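Local structure of aminopeptidase N (Francisella tularensis subsp. tularensis, 5DLL) at residues S609-I614 against V679-Y683; V640-D645 against Y683-S688; F701-M707 against E732-W737; V780-G785 against V819-M823; I784-G788 against F804-T808. The protein removes amino acids from the N-terminus of peptides as a zinc metallopeptidase of the M1 family, probably while degrading intracellular peptides. One frame throughout, in Å; residues are numbered along the deposited sequence.

Overall arrangement
All five contacts join helices of the C-terminal helical domain, away from the zinc site, and they fall into three groups. Contacts 1 and 2 share Y683 on helix 668-685 and touch each other where I614 packs on V640 and L643. Contacts 4 and 5 likewise share helix 777-788, whose I784 serves both. Contact 3 stands apart, its nearest atoms about 7 Å from those of contact 1. Chemistry follows burial. Contacts 1 and 5 are buried: contact 5 is apolar, while contact 1 adds one hydrogen bond to a backbone carbonyl. Contacts 2, 3 and 4 are partly buried and place charged or amide side chains beside apolar ones.

Contact 1: residues S609-I614 against V679-Y683; sequences SNALLI and VCLSY
V679 lays its two methyl branches against the last turn of helix 605-612. CG2 rests on S609, 3.7 Å from its CB, while CG1 is turned to the apolar chains further along, 4.4 Å from L612 CB. A compact branched residue suits this spot, because it covers two neighbours without pushing the helices apart. S609 presents its carbonyl oxygen and CB here; its OG is bonded within its own helix, to K605 O.

One turn on, Y683 spans the gap. A chi1 of -82° directs its ring across to L612, where OH donates to L612 O at 2.6 Å. The approach is nearly along the C=O axis, at 166°, and the carbonyl oxygen sits at the ring edge, near its plane. I614 crosses the phenol at about a right angle, with CG1 3.4 Å from Y683 OH. A tyrosine can thus bury a flat apolar ring and still satisfy the backbone carbonyl of L612. W651 stacks on the same ring, and F594 packs against both L612 and Y683. Contacts between neighbouring helices of this kind build the ARM-repeat-like C-terminal domain of this M1 aminopeptidase.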
# COMPACT_ATOMS: atom_id res chain seq x y z
N SER A 609 18.66 -7.50 11.06
CA SER A 609 18.54 -8.20 9.78
C SER A 609 18.53 -7.27 8.57
O SER A 609 19.09 -7.61 7.53
CB SER A 609 17.27 -9.06 9.77
OG SER A 609 17.11 -9.75 11.00
N ASN A 610 17.87 -6.12 8.69
CA ASN A 610 17.80 -5.14 7.60
C ASN A 610 19.12 -4.42 7.38
O ASN A 610 19.54 -4.21 6.24
CB ASN A 610 16.69 -4.10 7.84
CG ASN A 610 15.44 -4.38 7.04
OD1 ASN A 610 14.93 -3.50 6.34
ND2 ASN A 610 14.93 -5.60 7.13
N ALA A 611 19.77 -4.03 8.48
CA ALA A 611 21.04 -3.32 8.42
C ALA A 611 22.18 -4.20 7.91
O ALA A 611 23.09 -3.71 7.22
CB ALA A 611 21.38 -2.74 9.78
N LEU A 612 22.13 -5.49 8.23
CA LEU A 612 23.20 -6.41 7.85
C LEU A 612 23.05 -7.00 6.44
O LEU A 612 24.00 -7.56 5.90
CB LEU A 612 23.33 -7.55 8.88
CG LEU A 612 23.81 -7.20 10.30
CD1 LEU A 612 24.01 -8.48 11.09
CD2 LEU A 612 25.09 -6.38 10.31
N LEU A 613 21.86 -6.87 5.85
CA LEU A 613 21.67 -7.34 4.47
C LEU A 613 22.14 -6.25 3.51
O LEU A 613 21.63 -5.13 3.54
CB LEU A 613 20.21 -7.71 4.22
CG LEU A 613 19.93 -8.73 3.11
CD1 LEU A 613 20.81 -9.97 3.23
CD2 LEU A 613 18.46 -9.12 3.12
N ILE A 614 23.13 -6.59 2.69
CA ILE A 614 23.73 -5.64 1.73
C ILE A 614 22.67 -5.24 0.69
O ILE A 614 21.94 -6.10 0.19
CB ILE A 614 24.97 -6.27 1.04
CG1 ILE A 614 26.08 -6.57 2.05
CG2 ILE A 614 25.53 -5.37 -0.06
CD1 ILE A 614 26.84 -5.35 2.53
N VAL A 679 19.11 -14.25 7.54
CA VAL A 679 20.22 -13.41 7.08
C VAL A 679 21.55 -14.12 7.32
O VAL A 679 22.41 -14.15 6.44
CB VAL A 679 20.24 -12.03 7.77
CG1 VAL A 679 21.52 -11.27 7.44
CG2 VAL A 679 19.02 -11.22 7.36
N CYS A 680 21.70 -14.68 8.51
CA CYS A 680 22.89 -15.47 8.84
C CYS A 680 23.10 -16.60 7.84
O CYS A 680 24.20 -16.76 7.31
CB CYS A 680 22.77 -16.06 10.25
SG CYS A 680 22.88 -14.83 11.57
N LEU A 681 22.04 -17.36 7.58
CA LEU A 681 22.12 -18.52 6.68
C LEU A 681 22.47 -18.15 5.23
O LEU A 681 23.06 -18.96 4.52
CB LEU A 681 20.81 -19.31 6.71
CG LEU A 681 20.77 -20.62 5.90
CD1 LEU A 681 21.88 -21.57 6.31
CD2 LEU A 681 19.41 -21.29 6.05
N SER A 682 22.11 -16.94 4.79
CA SER A 682 22.45 -16.48 3.44
C SER A 682 23.94 -16.19 3.33
O SER A 682 24.55 -16.47 2.30
CB SER A 682 21.62 -15.25 3.01
OG SER A 682 22.23 -14.02 3.41
N TYR A 683 24.52 -15.63 4.39
CA TYR A 683 25.96 -15.38 4.42
C TYR A 683 26.78 -16.67 4.52
O TYR A 683 27.92 -16.71 4.06
CB TYR A 683 26.32 -14.45 5.57
CG TYR A 683 26.12 -12.99 5.25
CD1 TYR A 683 27.07 -12.28 4.53
CD2 TYR A 683 24.97 -12.32 5.67
CE1 TYR A 683 26.89 -10.94 4.23
CE2 TYR A 683 24.78 -10.98 5.38
CZ TYR A 683 25.74 -10.29 4.66
OH TYR A 683 25.55 -8.96 4.37

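Contact 2: residues V640-D645 against Y683-S688; sequences VNQLAD and YLMNAS
Helix 629-646 passes very close to the C-terminal part of helix 668-685 and the residues that follow, the CA atoms of A644 and Y683 lying only 4.8 Å apart. Alanine suits that point: its single methyl fits against the passing backbone and meets A687 CB at 4.1 Å. On one flank of it V640 sends CG1 to N686 CB, 3.5 Å away, the two side chains crossing obliquely. L643 runs alongside the Y683 ring, whose hydroxyl is engaged by L612, and points the same way, with CB 3.8 Å from Y683 CE1.

Polar groups gather on the other flank. D645 takes S688 with both carboxylate oxygens. S688 N donates to D645 OD1 at 3.1 Å in a nearly straight bond (168°), on the syn side and slightly out of the carboxylate plane, while S688 OG gives its proton to the syn lone pair of D645 OD2 at 2.8 Å. Two bonds to one residue fix the rotation of the carboxylate, and a serine can supply both donors. N641, its CG swung away from the backbone N (chi1 166°), brings ND2 to N686 O in a weak bond of 3.4 Å and adds another weak one to D645 OD2. The contact joins helix 629-646 to helix 668-685 and the residues after it, within the ARM-like helical domain.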
# COMPACT_ATOMS: atom_id res chain seq x y z
N VAL A 640 30.03 -9.25 -0.35
CA VAL A 640 29.18 -10.23 0.34
C VAL A 640 29.97 -11.50 0.63
O VAL A 640 29.82 -12.10 1.70
CB VAL A 640 27.88 -10.53 -0.47
CG1 VAL A 640 27.23 -11.84 -0.04
CG2 VAL A 640 26.90 -9.37 -0.31
N ASN A 641 30.84 -11.90 -0.30
CA ASN A 641 31.72 -13.05 -0.09
C ASN A 641 32.76 -12.81 1.02
O ASN A 641 33.08 -13.72 1.77
CB ASN A 641 32.45 -13.42 -1.39
CG ASN A 641 33.62 -14.36 -1.15
OD1 ASN A 641 34.78 -13.94 -1.16
ND2 ASN A 641 33.32 -15.63 -0.90
N GLN A 642 33.28 -11.58 1.11
CA GLN A 642 34.24 -11.24 2.15
C GLN A 642 33.62 -11.34 3.55
O GLN A 642 34.15 -12.02 4.42
CB GLN A 642 34.84 -9.85 1.92
CG GLN A 642 35.88 -9.83 0.80
CD GLN A 642 36.65 -8.52 0.73
OE1 GLN A 642 36.90 -7.87 1.74
NE2 GLN A 642 37.05 -8.13 -0.48
N LEU A 643 32.49 -10.66 3.74
CA LEU A 643 31.77 -10.71 5.02
C LEU A 643 31.43 -12.13 5.43
O LEU A 643 31.55 -12.50 6.60
CB LEU A 643 30.47 -9.90 4.93
CG LEU A 643 30.61 -8.39 4.75
CD1 LEU A 643 29.30 -7.80 4.24
CD2 LEU A 643 31.02 -7.73 6.06
N ALA A 644 30.98 -12.92 4.45
CA ALA A 644 30.67 -14.34 4.66
C ALA A 644 31.84 -15.12 5.24
O ALA A 644 31.65 -15.94 6.14
CB ALA A 644 30.23 -14.97 3.35
N ASP A 645 33.04 -14.86 4.71
CA ASP A 645 34.26 -15.61 5.06
C ASP A 645 34.95 -15.10 6.32
O ASP A 645 35.34 -15.89 7.18
CB ASP A 645 35.25 -15.59 3.89
CG ASP A 645 34.90 -16.57 2.78
OD1 ASP A 645 34.20 -17.57 3.05
OD2 ASP A 645 35.34 -16.35 1.64
N TYR A 683 24.52 -15.63 4.39
CA TYR A 683 25.96 -15.38 4.42
C TYR A 683 26.78 -16.67 4.52
O TYR A 683 27.92 -16.71 4.06
CB TYR A 683 26.32 -14.45 5.57
CG TYR A 683 26.12 -12.99 5.25
CD1 TYR A 683 27.07 -12.28 4.53
CD2 TYR A 683 24.97 -12.32 5.67
CE1 TYR A 683 26.89 -10.94 4.23
CE2 TYR A 683 24.78 -10.98 5.38
CZ TYR A 683 25.74 -10.29 4.66
OH TYR A 683 25.55 -8.96 4.37
N LEU A 684 26.21 -17.71 5.12
CA LEU A 684 26.87 -19.02 5.16
C LEU A 684 26.93 -19.68 3.77
O LEU A 684 27.84 -20.49 3.49
CB LEU A 684 26.17 -19.94 6.17
CG LEU A 684 26.23 -19.50 7.64
CD1 LEU A 684 25.35 -20.40 8.50
CD2 LEU A 684 27.66 -19.46 8.17
N MET A 685 25.98 -19.34 2.90
CA MET A 685 25.94 -19.84 1.52
C MET A 685 26.78 -19.00 0.56
O MET A 685 27.36 -19.53 -0.39
CB MET A 685 24.50 -19.90 1.01
CG MET A 685 23.65 -20.94 1.72
SD MET A 685 24.17 -22.63 1.35
CE MET A 685 22.69 -23.50 1.84
N ASN A 686 26.86 -17.70 0.81
CA ASN A 686 27.76 -16.83 0.05
C ASN A 686 29.23 -16.96 0.47
O ASN A 686 30.08 -16.21 -0.02
CB ASN A 686 27.29 -15.38 0.16
CG ASN A 686 25.95 -15.15 -0.50
OD1 ASN A 686 24.96 -14.85 0.17
ND2 ASN A 686 25.90 -15.32 -1.81
N ALA A 687 29.54 -17.89 1.37
CA ALA A 687 30.92 -18.20 1.72
C ALA A 687 31.60 -19.00 0.61
O ALA A 687 30.93 -19.59 -0.24
CB ALA A 687 30.96 -18.99 3.02
N SER A 688 32.93 -19.01 0.63
CA SER A 688 33.73 -19.78 -0.34
C SER A 688 33.56 -21.29 -0.16
O SER A 688 33.68 -22.04 -1.13
CB SER A 688 35.21 -19.41 -0.23
OG SER A 688 35.43 -18.07 -0.63

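Contact 3: residues F701-M707 against E732-W737; sequences FDNADNM and EFYNRW
R736 can be followed outward from its CB, which lies over one face of the W737 indole, to a guanidinium that works on three groups of the helix end 701-703. The chain, extended from CG to NE, carries the charge well away from its own helix. CZ stands 4.5 Å from the centroid of the F701 ring, 32° off its normal: an off-centre cation-pi contact, with the two planes inclined at 46°. NH1 donates weakly to F701 O at 3.4 Å. NH2 comes 3.4 Å from F701 CE2, and D702 OD1 lies at the edge of the guanidinium, near its plane, in a long salt bridge to R736 NH2 (3.7 Å), the carboxylate nearly coplanar with it.

F701 meets other partners at its rim. E732 OE2 lies near the ring plane, 3.3 Å from F701 CE2, and F701 CE1 lies 4.0 Å from F733 CD2, edge to edge. The opposite face of W737 from R736 CB is taken by M707, whose chain bends at chi2 and chi3 to lay CE 3.8 Å from the centroid of the six-membered ring, a CH-pi contact; its sulfur adds an oblique Met-aromatic approach. F714 stacks on F733.

No strong polar bond crosses here. The positive charge of R736 probably offsets the closeness of D702 and E732, and the joint of helices 691-703 and 723-736 rests on weak aromatic and electrostatic contacts.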
# COMPACT_ATOMS: atom_id res chain seq x y z
N PHE A 701 15.31 -27.16 6.28
CA PHE A 701 14.37 -27.59 5.25
C PHE A 701 13.55 -28.79 5.72
O PHE A 701 12.33 -28.78 5.62
CB PHE A 701 15.14 -27.95 3.97
CG PHE A 701 14.25 -28.16 2.78
CD1 PHE A 701 13.55 -27.10 2.23
CD2 PHE A 701 14.14 -29.42 2.19
CE1 PHE A 701 12.74 -27.29 1.12
CE2 PHE A 701 13.33 -29.61 1.09
CZ PHE A 701 12.63 -28.55 0.55
N ASP A 702 14.22 -29.81 6.25
CA ASP A 702 13.54 -31.04 6.68
C ASP A 702 12.76 -30.88 7.98
O ASP A 702 11.76 -31.56 8.19
CB ASP A 702 14.55 -32.19 6.83
CG ASP A 702 15.30 -32.48 5.55
OD1 ASP A 702 14.68 -32.49 4.47
OD2 ASP A 702 16.52 -32.71 5.63
N ASN A 703 13.24 -30.00 8.87
CA ASN A 703 12.71 -29.91 10.23
C ASN A 703 11.72 -28.77 10.47
O ASN A 703 10.98 -28.81 11.46
CB ASN A 703 13.86 -29.77 11.22
CG ASN A 703 14.85 -30.92 11.13
OD1 ASN A 703 14.49 -32.05 10.80
ND2 ASN A 703 16.12 -30.63 11.42
N ALA A 704 11.69 -27.76 9.60
CA ALA A 704 10.85 -26.58 9.80
C ALA A 704 9.39 -26.96 10.06
O ALA A 704 8.85 -27.84 9.40
CB ALA A 704 10.94 -25.65 8.60
N ASP A 705 8.77 -26.28 11.03
CA ASP A 705 7.36 -26.52 11.37
C ASP A 705 6.44 -25.39 10.89
O ASP A 705 5.29 -25.29 11.32
CB ASP A 705 7.20 -26.77 12.89
CG ASP A 705 7.43 -25.52 13.74
OD1 ASP A 705 8.24 -24.65 13.34
OD2 ASP A 705 6.81 -25.42 14.82
N ASN A 706 6.96 -24.55 9.99
CA ASN A 706 6.20 -23.44 9.43
C ASN A 706 6.73 -23.08 8.04
O ASN A 706 7.79 -23.56 7.64
CB ASN A 706 6.29 -22.22 10.35
CG ASN A 706 7.69 -21.63 10.41
OD1 ASN A 706 8.11 -20.91 9.50
ND2 ASN A 706 8.41 -21.91 11.49
N MET A 707 6.00 -22.24 7.32
CA MET A 707 6.41 -21.87 5.96
C MET A 707 7.58 -20.88 5.94
O MET A 707 8.43 -20.96 5.05
CB MET A 707 5.24 -21.29 5.16
CG MET A 707 5.52 -21.15 3.66
SD MET A 707 6.00 -22.69 2.83
CE MET A 707 4.54 -23.70 3.10
N GLU A 732 11.56 -32.06 -3.96
CA GLU A 732 11.10 -32.27 -2.58
C GLU A 732 10.06 -31.23 -2.18
O GLU A 732 9.04 -31.58 -1.58
CB GLU A 732 12.28 -32.26 -1.59
CG GLU A 732 13.13 -33.54 -1.59
CD GLU A 732 14.45 -33.41 -0.83
OE1 GLU A 732 15.39 -34.18 -1.13
OE2 GLU A 732 14.57 -32.55 0.07
N PHE A 733 10.29 -29.96 -2.52
CA PHE A 733 9.34 -28.89 -2.23
C PHE A 733 8.03 -29.09 -3.01
O PHE A 733 6.95 -28.91 -2.45
CB PHE A 733 9.94 -27.52 -2.55
CG PHE A 733 9.18 -26.35 -1.97
CD1 PHE A 733 8.06 -25.84 -2.62
CD2 PHE A 733 9.60 -25.74 -0.80
CE1 PHE A 733 7.37 -24.75 -2.09
CE2 PHE A 733 8.91 -24.66 -0.27
CZ PHE A 733 7.80 -24.16 -0.91
N TYR A 734 8.13 -29.45 -4.28
CA TYR A 734 6.95 -29.66 -5.12
C TYR A 734 6.11 -30.82 -4.61
O TYR A 734 4.89 -30.69 -4.49
CB TYR A 734 7.33 -29.91 -6.58
CG TYR A 734 6.14 -29.84 -7.53
CD1 TYR A 734 5.49 -28.64 -7.77
CD2 TYR A 734 5.67 -30.99 -8.18
CE1 TYR A 734 4.40 -28.57 -8.64
CE2 TYR A 734 4.59 -30.93 -9.05
CZ TYR A 734 3.95 -29.72 -9.27
OH TYR A 734 2.87 -29.65 -10.14
N ASN A 735 6.77 -31.94 -4.30
CA ASN A 735 6.09 -33.13 -3.78
C ASN A 735 5.19 -32.82 -2.58
O ASN A 735 4.08 -33.35 -2.48
CB ASN A 735 7.11 -34.21 -3.37
CG ASN A 735 7.82 -34.83 -4.56
OD1 ASN A 735 7.27 -34.93 -5.66
ND2 ASN A 735 9.06 -35.27 -4.34
N ARG A 736 5.67 -31.96 -1.69
CA ARG A 736 4.94 -31.61 -0.48
C ARG A 736 3.76 -30.69 -0.77
O ARG A 736 2.68 -30.86 -0.20
CB ARG A 736 5.87 -30.93 0.53
CG ARG A 736 7.02 -31.81 1.02
CD ARG A 736 7.93 -31.08 1.99
NE ARG A 736 9.31 -31.59 1.98
CZ ARG A 736 10.23 -31.34 2.91
NH1 ARG A 736 9.95 -30.59 3.97
NH2 ARG A 736 11.45 -31.85 2.79
N TRP A 737 3.97 -29.71 -1.65
CA TRP A 737 3.01 -28.62 -1.85
C TRP A 737 2.40 -28.55 -3.25
O TRP A 737 2.29 -27.47 -3.82
CB TRP A 737 3.69 -27.28 -1.52
CG TRP A 737 4.33 -27.27 -0.18
CD1 TRP A 737 5.67 -27.29 0.09
CD2 TRP A 737 3.66 -27.25 1.09
NE1 TRP A 737 5.87 -27.27 1.45
CE2 TRP A 737 4.66 -27.25 2.09
CE3 TRP A 737 2.32 -27.23 1.48
CZ2 TRP A 737 4.36 -27.23 3.45
CZ3 TRP A 737 2.01 -27.21 2.84
CH2 TRP A 737 3.03 -27.21 3.81

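Contact 4: residues V780-G785 against V819-M823; sequences VYSLIG and VAARM
Segments 780-785 and 819-823 run in broadly the same direction, their axes 11.3 Å apart at closest and crossing at -35°, as two neighbouring helices of the ARM-repeat-like C-terminal domain. The packing is knob-into-hole: M823 from helix 817-824 enters the hole formed by V780, Y781, I784 and G785.

Methionine suits the task because its unbranched chain can bend, here at both chi2 and chi3, and offer a different atom to each wall. CG lies against V780 CG1 at 3.7 Å. SD passes beside I784 CG2, 3.9 Å away, and CE turns back to the tyrosine, where it meets CD1 of Y781 at 3.6 Å in the plane of the ring, at its edge. One turn earlier V780 and V819 reach toward each other tip to tip, CG1 to CG1, at 3.5 Å. L812 of helix 800-815 touches both V780 and M823.

Toward the exposed side R822 extends its chain past Y781, and the tyrosine hydroxyl comes over one face of the guanidinium. The ring and guanidinium planes stand nearly perpendicular, at 85°. Y781 OH and R822 NH1 are close, but the geometry at the hydrogen is poor and no hydrogen bond is counted. In another wall of the hole G785 has no side chain, and M823 SD lies 3.8 Å from its backbone N.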
# COMPACT_ATOMS: atom_id res chain seq x y z
N VAL A 780 1.77 -15.72 -13.62
CA VAL A 780 2.57 -14.88 -14.51
C VAL A 780 3.46 -13.92 -13.70
O VAL A 780 4.60 -13.68 -14.08
CB VAL A 780 1.67 -14.08 -15.49
CG1 VAL A 780 2.50 -13.10 -16.32
CG2 VAL A 780 0.91 -15.04 -16.41
N TYR A 781 2.94 -13.38 -12.60
CA TYR A 781 3.73 -12.49 -11.73
C TYR A 781 4.80 -13.26 -10.97
O TYR A 781 5.88 -12.74 -10.68
CB TYR A 781 2.84 -11.73 -10.74
CG TYR A 781 1.67 -10.99 -11.37
CD1 TYR A 781 1.79 -10.37 -12.62
CD2 TYR A 781 0.44 -10.91 -10.72
CE1 TYR A 781 0.72 -9.70 -13.19
CE2 TYR A 781 -0.63 -10.24 -11.28
CZ TYR A 781 -0.48 -9.64 -12.52
OH TYR A 781 -1.54 -8.97 -13.09
N SER A 782 4.48 -14.51 -10.64
CA SER A 782 5.42 -15.39 -9.97
C SER A 782 6.59 -15.75 -10.87
O SER A 782 7.74 -15.43 -10.55
CB SER A 782 4.72 -16.68 -9.51
OG SER A 782 3.71 -16.38 -8.56
N LEU A 783 6.30 -16.39 -12.00
CA LEU A 783 7.35 -16.92 -12.87
C LEU A 783 8.00 -15.84 -13.72
O LEU A 783 9.22 -15.69 -13.71
CB LEU A 783 6.80 -18.03 -13.77
CG LEU A 783 7.86 -18.76 -14.59
CD1 LEU A 783 8.81 -19.53 -13.69
CD2 LEU A 783 7.22 -19.69 -15.61
N ILE A 784 7.19 -15.09 -14.47
CA ILE A 784 7.71 -14.12 -15.43
C ILE A 784 8.15 -12.83 -14.72
O ILE A 784 9.26 -12.34 -14.94
CB ILE A 784 6.70 -13.79 -16.55
CG1 ILE A 784 6.19 -15.08 -17.23
CG2 ILE A 784 7.31 -12.83 -17.57
CD1 ILE A 784 7.28 -15.99 -17.78
N GLY A 785 7.28 -12.28 -13.88
CA GLY A 785 7.61 -11.11 -13.07
C GLY A 785 8.73 -11.39 -12.08
O GLY A 785 9.53 -10.50 -11.77
N VAL A 819 -2.20 -8.13 -18.59
CA VAL A 819 -1.05 -8.86 -18.07
C VAL A 819 0.14 -8.77 -19.02
O VAL A 819 1.28 -8.58 -18.58
CB VAL A 819 -1.41 -10.34 -17.82
CG1 VAL A 819 -0.17 -11.16 -17.47
CG2 VAL A 819 -2.43 -10.46 -16.70
N ALA A 820 -0.12 -8.91 -20.32
CA ALA A 820 0.93 -8.77 -21.33
C ALA A 820 1.58 -7.39 -21.28
O ALA A 820 2.80 -7.25 -21.44
CB ALA A 820 0.37 -9.05 -22.72
N ALA A 821 0.77 -6.36 -21.05
CA ALA A 821 1.25 -4.99 -20.96
C ALA A 821 2.10 -4.75 -19.70
O ALA A 821 3.08 -4.01 -19.75
CB ALA A 821 0.07 -4.02 -20.98
N ARG A 822 1.70 -5.36 -18.59
CA ARG A 822 2.46 -5.26 -17.34
C ARG A 822 3.84 -5.86 -17.50
O ARG A 822 4.85 -5.20 -17.21
CB ARG A 822 1.74 -5.95 -16.18
CG ARG A 822 0.57 -5.18 -15.60
CD ARG A 822 0.26 -5.65 -14.19
NE ARG A 822 -1.07 -5.23 -13.74
CZ ARG A 822 -2.21 -5.85 -14.03
NH1 ARG A 822 -2.24 -6.94 -14.79
NH2 ARG A 822 -3.35 -5.37 -13.55
N MET A 823 3.90 -7.10 -17.98
CA MET A 823 5.17 -7.78 -18.17
C MET A 823 6.08 -7.03 -19.13
O MET A 823 7.29 -7.19 -19.08
CB MET A 823 4.96 -9.21 -18.67
CG MET A 823 4.35 -10.15 -17.65
SD MET A 823 5.11 -10.06 -16.01
CE MET A 823 3.98 -8.96 -15.16

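Contact 5: residues I784-G788 against F804-T808; sequences IGGFG and FMADT
F804 turns its ring edge toward the face of F787 in an offset edge-to-face pair between two helices of the ARM-repeat-like C-terminal domain, the centroids 5.8 Å apart and the planes at 88°. Their nearest carbons are the two CD2 atoms, 4.1 Å from each other. One face of F804 carries CG2 of T808 from the next turn of its own helix, offset toward the rim, while I784 CD1 approaches the ring obliquely, 3.7 Å from F804 CZ. Both phenylalanines also rest on L760 of helix 759-767.

The helices run roughly antiparallel, their axes at 157° and 11.5 Å apart at closest. Aromatic rings, a branched isoleucine and a flexible methionine suit that distance, filling it without a polar bond between the helices. The two branches of I784 divide the work. CD1 goes to the phenylalanine and also meets T808 CG2 at 4.1 Å; CG2 lies alongside M805, the two chains heading in opposite senses, and touches SD at 3.7 Å. With a chi1 of -165° M805 first extends from its backbone and then bends twice, bringing its end back across the gap. Its CE lies 3.9 Å from I784 O and 4.2 Å from G788 CA.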
# COMPACT_ATOMS: atom_id res chain seq x y z
N ILE A 784 7.19 -15.09 -14.47
CA ILE A 784 7.71 -14.12 -15.43
C ILE A 784 8.15 -12.83 -14.72
O ILE A 784 9.26 -12.34 -14.94
CB ILE A 784 6.70 -13.79 -16.55
CG1 ILE A 784 6.19 -15.08 -17.23
CG2 ILE A 784 7.31 -12.83 -17.57
CD1 ILE A 784 7.28 -15.99 -17.78
N GLY A 785 7.28 -12.28 -13.88
CA GLY A 785 7.61 -11.11 -13.07
C GLY A 785 8.73 -11.39 -12.08
O GLY A 785 9.53 -10.50 -11.77
N GLY A 786 8.78 -12.62 -11.59
CA GLY A 786 9.87 -13.08 -10.74
C GLY A 786 11.20 -13.18 -11.46
O GLY A 786 12.25 -12.93 -10.87
N PHE A 787 11.17 -13.55 -12.74
CA PHE A 787 12.39 -13.59 -13.54
C PHE A 787 12.86 -12.19 -13.93
O PHE A 787 14.05 -11.93 -14.00
CB PHE A 787 12.21 -14.44 -14.80
CG PHE A 787 13.46 -14.53 -15.64
CD1 PHE A 787 14.53 -15.30 -15.21
CD2 PHE A 787 13.58 -13.82 -16.82
CE1 PHE A 787 15.70 -15.38 -15.96
CE2 PHE A 787 14.74 -13.89 -17.58
CZ PHE A 787 15.80 -14.67 -17.15
N GLY A 788 11.91 -11.29 -14.18
CA GLY A 788 12.22 -9.89 -14.45
C GLY A 788 12.85 -9.17 -13.27
O GLY A 788 13.55 -8.17 -13.46
N PHE A 804 13.53 -13.56 -24.27
CA PHE A 804 12.51 -14.37 -23.60
C PHE A 804 11.33 -13.51 -23.12
O PHE A 804 10.19 -13.98 -23.11
CB PHE A 804 13.11 -15.14 -22.41
CG PHE A 804 12.09 -15.77 -21.51
CD1 PHE A 804 11.41 -16.91 -21.91
CD2 PHE A 804 11.79 -15.21 -20.27
CE1 PHE A 804 10.45 -17.49 -21.08
CE2 PHE A 804 10.85 -15.78 -19.44
CZ PHE A 804 10.17 -16.93 -19.85
N MET A 805 11.61 -12.27 -22.74
CA MET A 805 10.57 -11.35 -22.29
C MET A 805 9.67 -10.87 -23.44
O MET A 805 8.46 -10.78 -23.27
CB MET A 805 11.17 -10.16 -21.53
CG MET A 805 10.16 -9.35 -20.72
SD MET A 805 9.23 -10.28 -19.47
CE MET A 805 10.48 -10.59 -18.23
N ALA A 806 10.26 -10.57 -24.59
CA ALA A 806 9.48 -10.17 -25.78
C ALA A 806 8.56 -11.31 -26.25
O ALA A 806 7.40 -11.06 -26.60
CB ALA A 806 10.40 -9.74 -26.92
N ASP A 807 9.08 -12.53 -26.24
CA ASP A 807 8.32 -13.71 -26.64
C ASP A 807 7.12 -13.92 -25.73
O ASP A 807 6.00 -14.05 -26.20
CB ASP A 807 9.20 -14.96 -26.60
CG ASP A 807 10.32 -14.94 -27.63
OD1 ASP A 807 10.28 -14.11 -28.58
OD2 ASP A 807 11.25 -15.76 -27.50
N THR A 808 7.37 -13.93 -24.43
CA THR A 808 6.30 -14.19 -23.46
C THR A 808 5.20 -13.13 -23.53
O THR A 808 4.02 -13.46 -23.43
CB THR A 808 6.86 -14.30 -22.03
OG1 THR A 808 7.82 -13.26 -21.83
CG2 THR A 808 7.54 -15.65 -21.82